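Local coordinates for protein TSSL (Francisella novicida, PDB 4ACK) that forms the cytoplasmic domain of the type VI secretion system protein TssL (DotU), and probably takes part in the protein transport that underlies virulence, at residues L11-T16 against A67-K72; I61-L66 against F104-N109; T123-L128 against K150-H155. All blocks are in the same frame, centred on the assembly; numbering follows the deposited sequence.

Overall arrangement
The modelled chain is all-helical, and the three contacts sample its bundle from the centre outward. Contacts 1 and 2 are core contacts that share helix 55-79: contact 1 packs helix 4-20 against it, contact 2 packs helix 99-112. Both rely on apolar side chains, and they meet where Leu65 of contact 2 lies against Ile13 and Ile14 of contact 1. Contact 3, between helices 118-129 and 143-153, is farther from the chain centre, about 12 Å between centres, and only partly buried. Its inner isoleucines adjoin Thr107 of contact 2, whereas its outer side carries a serine-aspartate hydrogen bond, the single polar link across the three contacts.

Contact 1: L11-T16 against A67-K72; sequences LDIIKT and AYVDEK
Ile13 and Val69 meet methyl to methyl, with Ile13 CG2 standing 3.6 Å from Val69 CG2. The two branched side chains cross at about a right angle, and each offers one prong of its fork. On Ile13, chi1 near -69° turns CG1 anti to the carbonyl carbon, which leaves CG2, the touching prong, anti to the backbone N. Beside this pair Ile14 crosses Tyr68, again roughly at right angles. Its CG2 lies 3.9 Å from Tyr68 OH, while its CG1 approaches Tyr68 CE1 obliquely at 4.2 Å. Ile14 thus meets the outer end of the phenol, its hydroxyl oxygen and the adjoining ring carbon CE1.

In the next shell the tyrosine is steadied by its own helix: Lys72 CG sits 3.8 Å above one face of the Tyr68 ring, toward its rim. The lysine chain then runs on to a polar end, where Lys72 NZ pairs with Glu71 OE2 at 3.2 Å on that oxygen's anti lone pair. Glu71 in turn accepts from the backbone N of Tyr133 and Gly134, tying helix 55-79 to the chain that follows helix 118-129. Next to Val69 in the chain, buried Asp70 receives Trp86 NE1 and the backbone N of Leu89 and Gln90, three donors that would favour its ionised form.

Beta-branched isoleucine and valine, compact and stiff near the backbone, suit this packing of helix 4-20 on helix 55-79 in the all-helical DotU domain, while tyrosine spans a wider gap. Since the meeting surfaces are almost wholly hydrocarbon, cohesion here probably comes mainly from shape and the exclusion of water, with directional bonding left to the polar neighbours round the edge.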
loop_
_atom_site.group_PDB
_atom_site.type_symbol
_atom_site.label_atom_id
_atom_site.label_comp_id
_atom_site.label_asym_id
_atom_site.label_seq_id
_atom_site.Cartn_x
_atom_site.Cartn_y
_atom_site.Cartn_z
ATOM N N LEU A 11 5.322 -0.144 -8.143
ATOM C CA LEU A 11 6.369 -1.194 -8.217
ATOM C C LEU A 11 7.673 -0.812 -7.584
ATOM O O LEU A 11 8.257 -1.598 -6.859
ATOM C CB LEU A 11 6.595 -1.623 -9.654
ATOM C CG LEU A 11 5.363 -2.284 -10.260
ATOM C CD1 LEU A 11 5.621 -2.661 -11.745
ATOM C CD2 LEU A 11 4.965 -3.519 -9.444
ATOM N N ASP A 12 8.112 0.414 -7.795
ATOM C CA ASP A 12 9.366 0.818 -7.200
ATOM C C ASP A 12 9.306 0.818 -5.655
ATOM O O ASP A 12 10.226 0.298 -4.990
ATOM C CB ASP A 12 9.870 2.154 -7.748
ATOM C CG ASP A 12 11.372 2.325 -7.577
ATOM O OD1 ASP A 12 12.117 1.333 -7.768
ATOM O OD2 ASP A 12 11.810 3.453 -7.245
ATOM N N ILE A 13 8.243 1.414 -5.114
ATOM C CA ILE A 13 7.958 1.377 -3.688
ATOM C C ILE A 13 7.840 -0.050 -3.200
ATOM O O ILE A 13 8.417 -0.409 -2.203
ATOM C CB ILE A 13 6.702 2.198 -3.348
ATOM C CG1 ILE A 13 7.042 3.672 -3.570
ATOM C CG2 ILE A 13 6.259 1.926 -1.917
ATOM C CD1 ILE A 13 5.821 4.586 -3.873
ATOM N N ILE A 14 7.119 -0.891 -3.908
ATOM C CA ILE A 14 7.070 -2.244 -3.445
ATOM C C ILE A 14 8.586 -2.765 -3.336
ATOM O O ILE A 14 9.048 -3.127 -2.238
ATOM C CB ILE A 14 6.042 -3.051 -4.233
ATOM C CG1 ILE A 14 4.618 -2.488 -3.969
ATOM C CG2 ILE A 14 6.062 -4.479 -3.821
ATOM C CD1 ILE A 14 3.503 -3.264 -4.728
ATOM N N LYS A 15 9.372 -2.682 -4.424
ATOM C CA LYS A 15 10.842 -2.930 -4.395
ATOM C C LYS A 15 11.605 -2.291 -3.193
ATOM O O LYS A 15 12.163 -3.024 -2.374
ATOM C CB LYS A 15 11.455 -2.552 -5.787
ATOM C CG LYS A 15 12.933 -2.962 -6.065
ATOM C CD LYS A 15 13.451 -2.455 -7.457
ATOM C CE LYS A 15 13.865 -0.950 -7.408
ATOM N NZ LYS A 15 15.328 -0.751 -7.075
ATOM N N THR A 16 11.625 -0.958 -3.064
ATOM C CA THR A 16 12.289 -0.308 -1.908
ATOM C C THR A 16 11.834 -0.884 -0.524
ATOM O O THR A 16 12.594 -0.765 0.455
ATOM C CB THR A 16 12.168 1.258 -1.869
ATOM O OG1 THR A 16 12.789 1.874 -3.012
ATOM C CG2 THR A 16 12.796 1.825 -0.603
ATOM N N ALA A 67 -0.200 1.735 3.548
ATOM C CA ALA A 67 -0.582 0.756 4.543
ATOM C C ALA A 67 0.191 -0.564 4.344
ATOM O O ALA A 67 0.560 -1.228 5.325
ATOM C CB ALA A 67 -2.070 0.485 4.453
ATOM N N TYR A 68 0.398 -0.967 3.087
ATOM C CA TYR A 68 1.203 -2.114 2.804
ATOM C C TYR A 68 2.676 -1.899 3.324
ATOM O O TYR A 68 3.239 -2.772 4.027
ATOM C CB TYR A 68 1.148 -2.445 1.324
ATOM C CG TYR A 68 2.292 -3.340 0.855
ATOM C CD1 TYR A 68 3.551 -2.786 0.458
ATOM C CD2 TYR A 68 2.177 -4.717 0.924
ATOM C CE1 TYR A 68 4.649 -3.627 0.089
ATOM C CE2 TYR A 68 3.232 -5.573 0.559
ATOM C CZ TYR A 68 4.462 -5.030 0.124
ATOM O OH TYR A 68 5.442 -5.919 -0.251
ATOM N N VAL A 69 3.278 -0.744 2.997
ATOM C CA VAL A 69 4.637 -0.445 3.428
ATOM C C VAL A 69 4.709 -0.417 4.972
ATOM O O VAL A 69 5.573 -1.077 5.576
ATOM C CB VAL A 69 5.149 0.892 2.902
ATOM C CG1 VAL A 69 6.516 1.171 3.514
ATOM C CG2 VAL A 69 5.260 0.876 1.352
ATOM N N ASP A 70 3.817 0.357 5.592
ATOM C CA ASP A 70 3.721 0.384 7.032
ATOM C C ASP A 70 3.622 -1.018 7.639
ATOM O O ASP A 70 4.304 -1.289 8.626
ATOM C CB ASP A 70 2.546 1.214 7.493
ATOM C CG ASP A 70 2.783 2.686 7.345
ATOM O OD1 ASP A 70 3.959 3.131 7.152
ATOM O OD2 ASP A 70 1.770 3.420 7.410
ATOM N N GLU A 71 2.807 -1.900 7.035
ATOM C CA GLU A 71 2.559 -3.215 7.617
ATOM C C GLU A 71 3.838 -4.070 7.613
ATOM O O GLU A 71 4.092 -4.871 8.504
ATOM C CB GLU A 71 1.494 -3.970 6.818
ATOM C CG GLU A 71 1.140 -5.372 7.449
ATOM C CD GLU A 71 -0.010 -6.047 6.754
ATOM O OE1 GLU A 71 -1.123 -5.480 6.851
ATOM O OE2 GLU A 71 0.200 -7.104 6.095
ATOM N N LYS A 72 4.584 -3.960 6.523
ATOM C CA LYS A 72 5.746 -4.800 6.346
ATOM C C LYS A 72 6.866 -4.281 7.292
ATOM O O LYS A 72 7.592 -5.066 7.894
ATOM C CB LYS A 72 6.152 -4.836 4.857
ATOM C CG LYS A 72 5.140 -5.604 3.956
ATOM C CD LYS A 72 4.532 -6.852 4.680
ATOM C CE LYS A 72 3.463 -7.620 3.858
ATOM N NZ LYS A 72 2.645 -8.593 4.734
#

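Contact 2: I61-L66 against F104-N109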
loop_
_atom_site.group_PDB
_atom_site.type_symbol
_atom_site.label_atom_id
_atom_site.label_comp_id
_atom_site.label_asym_id
_atom_site.label_seq_id
_atom_site.Cartn_x
_atom_site.Cartn_y
_atom_site.Cartn_z
ATOM N N ILE A 61 -5.714 4.919 -4.233
ATOM C CA ILE A 61 -4.630 4.246 -4.896
ATOM C C ILE A 61 -3.430 4.354 -3.953
ATOM O O ILE A 61 -2.788 3.375 -3.737
ATOM C CB ILE A 61 -4.303 4.948 -6.235
ATOM C CG1 ILE A 61 -5.397 4.663 -7.242
ATOM C CG2 ILE A 61 -2.890 4.533 -6.788
ATOM C CD1 ILE A 61 -5.424 5.766 -8.336
ATOM N N VAL A 62 -3.171 5.531 -3.377
ATOM C CA VAL A 62 -1.970 5.720 -2.591
ATOM C C VAL A 62 -2.109 5.233 -1.098
ATOM O O VAL A 62 -1.153 4.768 -0.516
ATOM C CB VAL A 62 -1.550 7.204 -2.616
ATOM C CG1 VAL A 62 -0.348 7.555 -1.618
ATOM C CG2 VAL A 62 -1.238 7.612 -4.085
ATOM N N PHE A 63 -3.277 5.394 -0.479
ATOM C CA PHE A 63 -3.370 4.923 0.931
ATOM C C PHE A 63 -3.018 3.409 1.106
ATOM O O PHE A 63 -2.294 3.060 2.016
ATOM C CB PHE A 63 -4.743 5.197 1.503
ATOM C CG PHE A 63 -4.865 4.771 2.930
ATOM C CD1 PHE A 63 -5.185 3.441 3.253
ATOM C CD2 PHE A 63 -4.582 5.679 3.945
ATOM C CE1 PHE A 63 -5.282 3.048 4.608
ATOM C CE2 PHE A 63 -4.665 5.287 5.322
ATOM C CZ PHE A 63 -5.006 3.989 5.632
ATOM N N PRO A 64 -3.572 2.518 0.276
ATOM C CA PRO A 64 -3.276 1.130 0.478
ATOM C C PRO A 64 -1.799 0.803 0.296
ATOM O O PRO A 64 -1.328 -0.171 0.871
ATOM C CB PRO A 64 -4.084 0.422 -0.625
ATOM C CG PRO A 64 -5.267 1.379 -0.872
ATOM C CD PRO A 64 -4.626 2.728 -0.731
ATOM N N LEU A 65 -1.092 1.544 -0.570
ATOM C CA LEU A 65 0.319 1.286 -0.778
ATOM C C LEU A 65 1.051 1.681 0.451
ATOM O O LEU A 65 1.946 0.963 0.885
ATOM C CB LEU A 65 0.861 2.053 -2.013
ATOM C CG LEU A 65 2.362 1.962 -2.222
ATOM C CD1 LEU A 65 2.635 0.484 -2.554
ATOM C CD2 LEU A 65 2.746 2.913 -3.389
ATOM N N LEU A 66 0.697 2.809 1.044
ATOM C CA LEU A 66 1.295 3.199 2.328
ATOM C C LEU A 66 1.030 2.234 3.485
ATOM O O LEU A 66 1.905 2.036 4.374
ATOM C CB LEU A 66 0.775 4.542 2.792
ATOM C CG LEU A 66 0.869 5.715 1.818
ATOM C CD1 LEU A 66 0.412 7.003 2.504
ATOM C CD2 LEU A 66 2.254 5.881 1.236
ATOM N N PHE A 104 -9.587 -2.485 3.329
ATOM C CA PHE A 104 -10.712 -3.330 2.876
ATOM C C PHE A 104 -12.002 -2.547 2.766
ATOM O O PHE A 104 -12.871 -2.864 1.931
ATOM C CB PHE A 104 -10.861 -4.619 3.711
ATOM C CG PHE A 104 -9.633 -5.479 3.634
ATOM C CD1 PHE A 104 -9.426 -6.306 2.544
ATOM C CD2 PHE A 104 -8.651 -5.395 4.635
ATOM C CE1 PHE A 104 -8.257 -7.087 2.431
ATOM C CE2 PHE A 104 -7.515 -6.158 4.560
ATOM C CZ PHE A 104 -7.311 -7.024 3.444
ATOM N N GLU A 105 -12.064 -1.445 3.492
ATOM C CA GLU A 105 -13.119 -0.478 3.212
ATOM C C GLU A 105 -12.978 0.147 1.813
ATOM O O GLU A 105 -13.949 0.202 1.057
ATOM C CB GLU A 105 -13.174 0.647 4.235
ATOM C CG GLU A 105 -14.505 1.411 4.080
ATOM C CD GLU A 105 -14.604 2.576 5.058
ATOM O OE1 GLU A 105 -14.128 2.419 6.182
ATOM O OE2 GLU A 105 -15.130 3.640 4.697
ATOM N N ILE A 106 -11.781 0.618 1.462
ATOM C CA ILE A 106 -11.500 1.032 0.055
ATOM C C ILE A 106 -11.887 -0.034 -0.955
ATOM O O ILE A 106 -12.583 0.259 -1.978
ATOM C CB ILE A 106 -10.025 1.396 -0.113
ATOM C CG1 ILE A 106 -9.815 2.677 0.692
ATOM C CG2 ILE A 106 -9.632 1.515 -1.649
ATOM C CD1 ILE A 106 -8.331 3.100 0.886
ATOM N N THR A 107 -11.487 -1.266 -0.669
ATOM C CA THR A 107 -11.724 -2.365 -1.577
ATOM C C THR A 107 -13.244 -2.602 -1.755
ATOM O O THR A 107 -13.696 -2.772 -2.891
ATOM C CB THR A 107 -11.012 -3.637 -1.106
ATOM O OG1 THR A 107 -9.583 -3.354 -0.947
ATOM C CG2 THR A 107 -11.228 -4.801 -2.082
ATOM N N ASP A 108 -14.017 -2.597 -0.637
ATOM C CA ASP A 108 -15.482 -2.603 -0.712
ATOM C C ASP A 108 -15.998 -1.520 -1.666
ATOM O O ASP A 108 -16.831 -1.782 -2.478
ATOM C CB ASP A 108 -16.144 -2.359 0.673
ATOM C CG ASP A 108 -15.910 -3.514 1.640
ATOM O OD1 ASP A 108 -15.723 -4.662 1.208
ATOM O OD2 ASP A 108 -15.852 -3.244 2.850
ATOM N N ASN A 109 -15.526 -0.303 -1.512
ATOM C CA ASN A 109 -16.003 0.769 -2.336
ATOM C C ASN A 109 -15.722 0.560 -3.822
ATOM O O ASN A 109 -16.670 0.568 -4.628
ATOM C CB ASN A 109 -15.450 2.069 -1.860
ATOM C CG ASN A 109 -15.992 2.459 -0.463
ATOM O OD1 ASN A 109 -16.895 1.805 0.061
ATOM N ND2 ASN A 109 -15.446 3.530 0.122
#
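Ile106 lays its terminal methyl against two successive residues of helix 55-79, with CD1 lying 3.9 Å from Pro64 CG and 4.0 Å from Phe63 CD1. It also comes within 4.1 Å of Pro64 CD, so this one methyl settles in the notch formed by the two side chains. The reach depends on an extended chain: chi2 of 169° carries CD1 straight on from CA, and the long arm of isoleucine bridges backbones whose closest CA atoms, those of Pro64 and Ile106, are 8.2 Å apart. It meets the Phe63 ring obliquely.

Pro64 has no N-H to give to the preceding turn, and helix 55-79 kinks there. The ring that replaces the N-H is a compact hydrocarbon block, a good seat for a methyl group. This kinked helix is the central element of the all-helical DotU bundle: Ile106 packs on one side of it, while Leu65 turns to Ile10, Ile13 and Ile14 of helix 4-20, and Val62 to Leu45 and Leu49 of helix 30-52.

Phe63 is held in turn by a second shell, its ring meeting that of Tyr102 edge-to-face and its side chain touching Gln90 and Tyr94. With CG anti to the backbone N, chi1 -178°, the ring is set alongside Ile106, and its CD1 corner meets the methyl; a large flat ring lets one side chain meet Ile106, Tyr102 and Tyr94 at once. Polar ties flank the greasy centre: Asn109 ND2 bonds to Tyr60 OH, joining the same two helices a turn away, and Asp108 OD1 bonds to Tyr148 OH of helix 143-153.

Contact 3: T123-L128 against K150-H155; sequences TISLIL and KEIDKH
Ile152 points its CB toward helix 118-129, and from there its two branches go to different neighbours. The short branch, CG2, comes down on the backbone of Ser125, 3.7 Å from Ser125 N. The long branch first brings CG1 to 3.8 Å from Ile124 CG2. Its tip, CD1, then folds beside the same residue, 4.0 Å from Ile124 CB; a chi2 of -76° bends the chain there instead of letting it run straight. The two isoleucines cross at about a right angle, and their stiff, branched side chains pack into each other between the helices.

This pairing joins helices 118-129 and 143-153, the last two of the modelled DotU helical domain, at the point where the second of them runs out into a turn. Thr107 of helix 99-112 touches both isoleucines from the inner side. The helices come close, with 6.2 Å between the CA atoms of Ser125 and Ile152, which favours a residue as small as serine.

Toward solvent the contact turns polar. A chi1 of -171° swings Ser125 OG out to the Asp153 carboxylate, where it donates a hydrogen bond to Asp153 OD1. The modelled separation of these two oxygens, 2.5 Å, is very short, and its exact value is doubtful. The other carboxylate oxygen, Asp153 OD2, is 4.1 Å from Ser125 OG, so one oxygen alone takes the bond. His129 touches Asp153 as well, and His129 ND1 is hydrogen-bonded to Ser125 O.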
loop_
_atom_site.group_PDB
_atom_site.type_symbol
_atom_site.label_atom_id
_atom_site.label_comp_id
_atom_site.label_asym_id
_atom_site.label_seq_id
_atom_site.Cartn_x
_atom_site.Cartn_y
_atom_site.Cartn_z
ATOM N N THR A 123 -3.599 -1.669 -8.008
ATOM C CA THR A 123 -2.900 -1.365 -6.797
ATOM C C THR A 123 -3.315 -2.334 -5.650
ATOM O O THR A 123 -2.426 -2.867 -4.953
ATOM C CB THR A 123 -3.113 0.063 -6.439
ATOM O OG1 THR A 123 -2.612 0.860 -7.526
ATOM C CG2 THR A 123 -2.357 0.386 -5.172
ATOM N N ILE A 124 -4.624 -2.617 -5.512
ATOM C CA ILE A 124 -5.079 -3.577 -4.493
ATOM C C ILE A 124 -4.534 -4.963 -4.828
ATOM O O ILE A 124 -4.001 -5.632 -3.976
ATOM C CB ILE A 124 -6.623 -3.669 -4.328
ATOM C CG1 ILE A 124 -7.228 -2.308 -3.966
ATOM C CG2 ILE A 124 -7.009 -4.746 -3.256
ATOM C CD1 ILE A 124 -6.716 -1.697 -2.713
ATOM N N SER A 125 -4.710 -5.397 -6.069
ATOM C CA SER A 125 -4.207 -6.719 -6.519
ATOM C C SER A 125 -2.697 -6.878 -6.166
ATOM O O SER A 125 -2.276 -7.886 -5.577
ATOM C CB SER A 125 -4.369 -6.842 -8.034
ATOM O OG SER A 125 -4.084 -8.157 -8.426
ATOM N N LEU A 126 -1.920 -5.841 -6.451
ATOM C CA LEU A 126 -0.499 -5.885 -6.160
ATOM C C LEU A 126 -0.191 -6.058 -4.690
ATOM O O LEU A 126 0.563 -6.952 -4.343
ATOM C CB LEU A 126 0.254 -4.631 -6.700
ATOM C CG LEU A 126 0.404 -4.617 -8.261
ATOM C CD1 LEU A 126 0.774 -3.234 -8.761
ATOM C CD2 LEU A 126 1.416 -5.632 -8.795
ATOM N N ILE A 127 -0.737 -5.193 -3.825
ATOM C CA ILE A 127 -0.458 -5.326 -2.394
ATOM C C ILE A 127 -0.925 -6.691 -1.882
ATOM O O ILE A 127 -0.194 -7.294 -1.100
ATOM C CB ILE A 127 -0.903 -4.147 -1.534
ATOM C CG1 ILE A 127 -2.418 -4.043 -1.469
ATOM C CG2 ILE A 127 -0.311 -2.834 -2.072
ATOM C CD1 ILE A 127 -2.961 -3.233 -0.247
ATOM N N LEU A 128 -2.021 -7.228 -2.425
ATOM C CA LEU A 128 -2.538 -8.529 -1.996
ATOM C C LEU A 128 -1.667 -9.721 -2.512
ATOM O O LEU A 128 -1.580 -10.764 -1.842
ATOM C CB LEU A 128 -4.034 -8.727 -2.391
ATOM C CG LEU A 128 -5.105 -7.834 -1.668
ATOM C CD1 LEU A 128 -6.545 -8.044 -2.233
ATOM C CD2 LEU A 128 -5.122 -8.072 -0.172
ATOM N N LYS A 150 -10.029 -12.915 -4.724
ATOM C CA LYS A 150 -10.677 -13.491 -5.908
ATOM C C LYS A 150 -11.404 -12.359 -6.655
ATOM O O LYS A 150 -11.259 -12.183 -7.875
ATOM C CB LYS A 150 -11.636 -14.620 -5.474
ATOM C CG LYS A 150 -12.237 -15.482 -6.639
ATOM C CD LYS A 150 -13.138 -16.578 -6.094
ATOM C CE LYS A 150 -13.868 -17.311 -7.212
ATOM N NZ LYS A 150 -14.818 -18.321 -6.668
ATOM N N GLU A 151 -12.142 -11.542 -5.918
ATOM C CA GLU A 151 -13.005 -10.548 -6.562
ATOM C C GLU A 151 -12.201 -9.457 -7.261
ATOM O O GLU A 151 -12.533 -9.054 -8.371
ATOM C CB GLU A 151 -14.027 -9.981 -5.571
ATOM C CG GLU A 151 -15.036 -11.035 -5.160
ATOM C CD GLU A 151 -15.782 -11.618 -6.359
ATOM O OE1 GLU A 151 -16.472 -10.831 -7.037
ATOM O OE2 GLU A 151 -15.678 -12.845 -6.648
ATOM N N ILE A 152 -11.125 -9.030 -6.615
ATOM C CA ILE A 152 -10.250 -8.023 -7.159
ATOM C C ILE A 152 -9.543 -8.526 -8.434
ATOM O O ILE A 152 -9.385 -7.775 -9.379
ATOM C CB ILE A 152 -9.209 -7.514 -6.137
ATOM C CG1 ILE A 152 -9.843 -6.485 -5.189
ATOM C CG2 ILE A 152 -8.017 -6.929 -6.856
ATOM C CD1 ILE A 152 -10.068 -5.087 -5.771
ATOM N N ASP A 153 -9.115 -9.775 -8.452
ATOM C CA ASP A 153 -8.380 -10.241 -9.605
ATOM C C ASP A 153 -9.311 -10.438 -10.796
ATOM O O ASP A 153 -8.878 -10.339 -11.943
ATOM C CB ASP A 153 -7.514 -11.455 -9.264
ATOM C CG ASP A 153 -6.233 -11.041 -8.523
ATOM O OD1 ASP A 153 -5.938 -9.807 -8.413
ATOM O OD2 ASP A 153 -5.507 -11.940 -8.047
ATOM N N LYS A 154 -10.595 -10.632 -10.502
ATOM C CA LYS A 154 -11.618 -10.771 -11.494
ATOM C C LYS A 154 -11.826 -9.465 -12.253
ATOM O O LYS A 154 -12.675 -9.433 -13.130
ATOM C CB LYS A 154 -12.930 -11.186 -10.824
ATOM C CG LYS A 154 -13.668 -12.403 -11.438
ATOM C CD LYS A 154 -14.573 -13.150 -10.402
ATOM C CE LYS A 154 -15.909 -12.415 -10.043
ATOM N NZ LYS A 154 -17.158 -13.007 -10.687
ATOM N N HIS A 155 -11.067 -8.406 -11.933
ATOM C CA HIS A 155 -11.185 -7.056 -12.560
ATOM C C HIS A 155 -10.034 -6.692 -13.537
ATOM O O HIS A 155 -8.857 -7.058 -13.367
ATOM C CB HIS A 155 -11.296 -5.959 -11.476
ATOM C CG HIS A 155 -12.700 -5.483 -11.192
ATOM N ND1 HIS A 155 -13.528 -6.089 -10.265
ATOM C CD2 HIS A 155 -13.398 -4.428 -11.677
ATOM C CE1 HIS A 155 -14.688 -5.459 -10.225
ATOM N NE2 HIS A 155 -14.636 -4.446 -11.074
#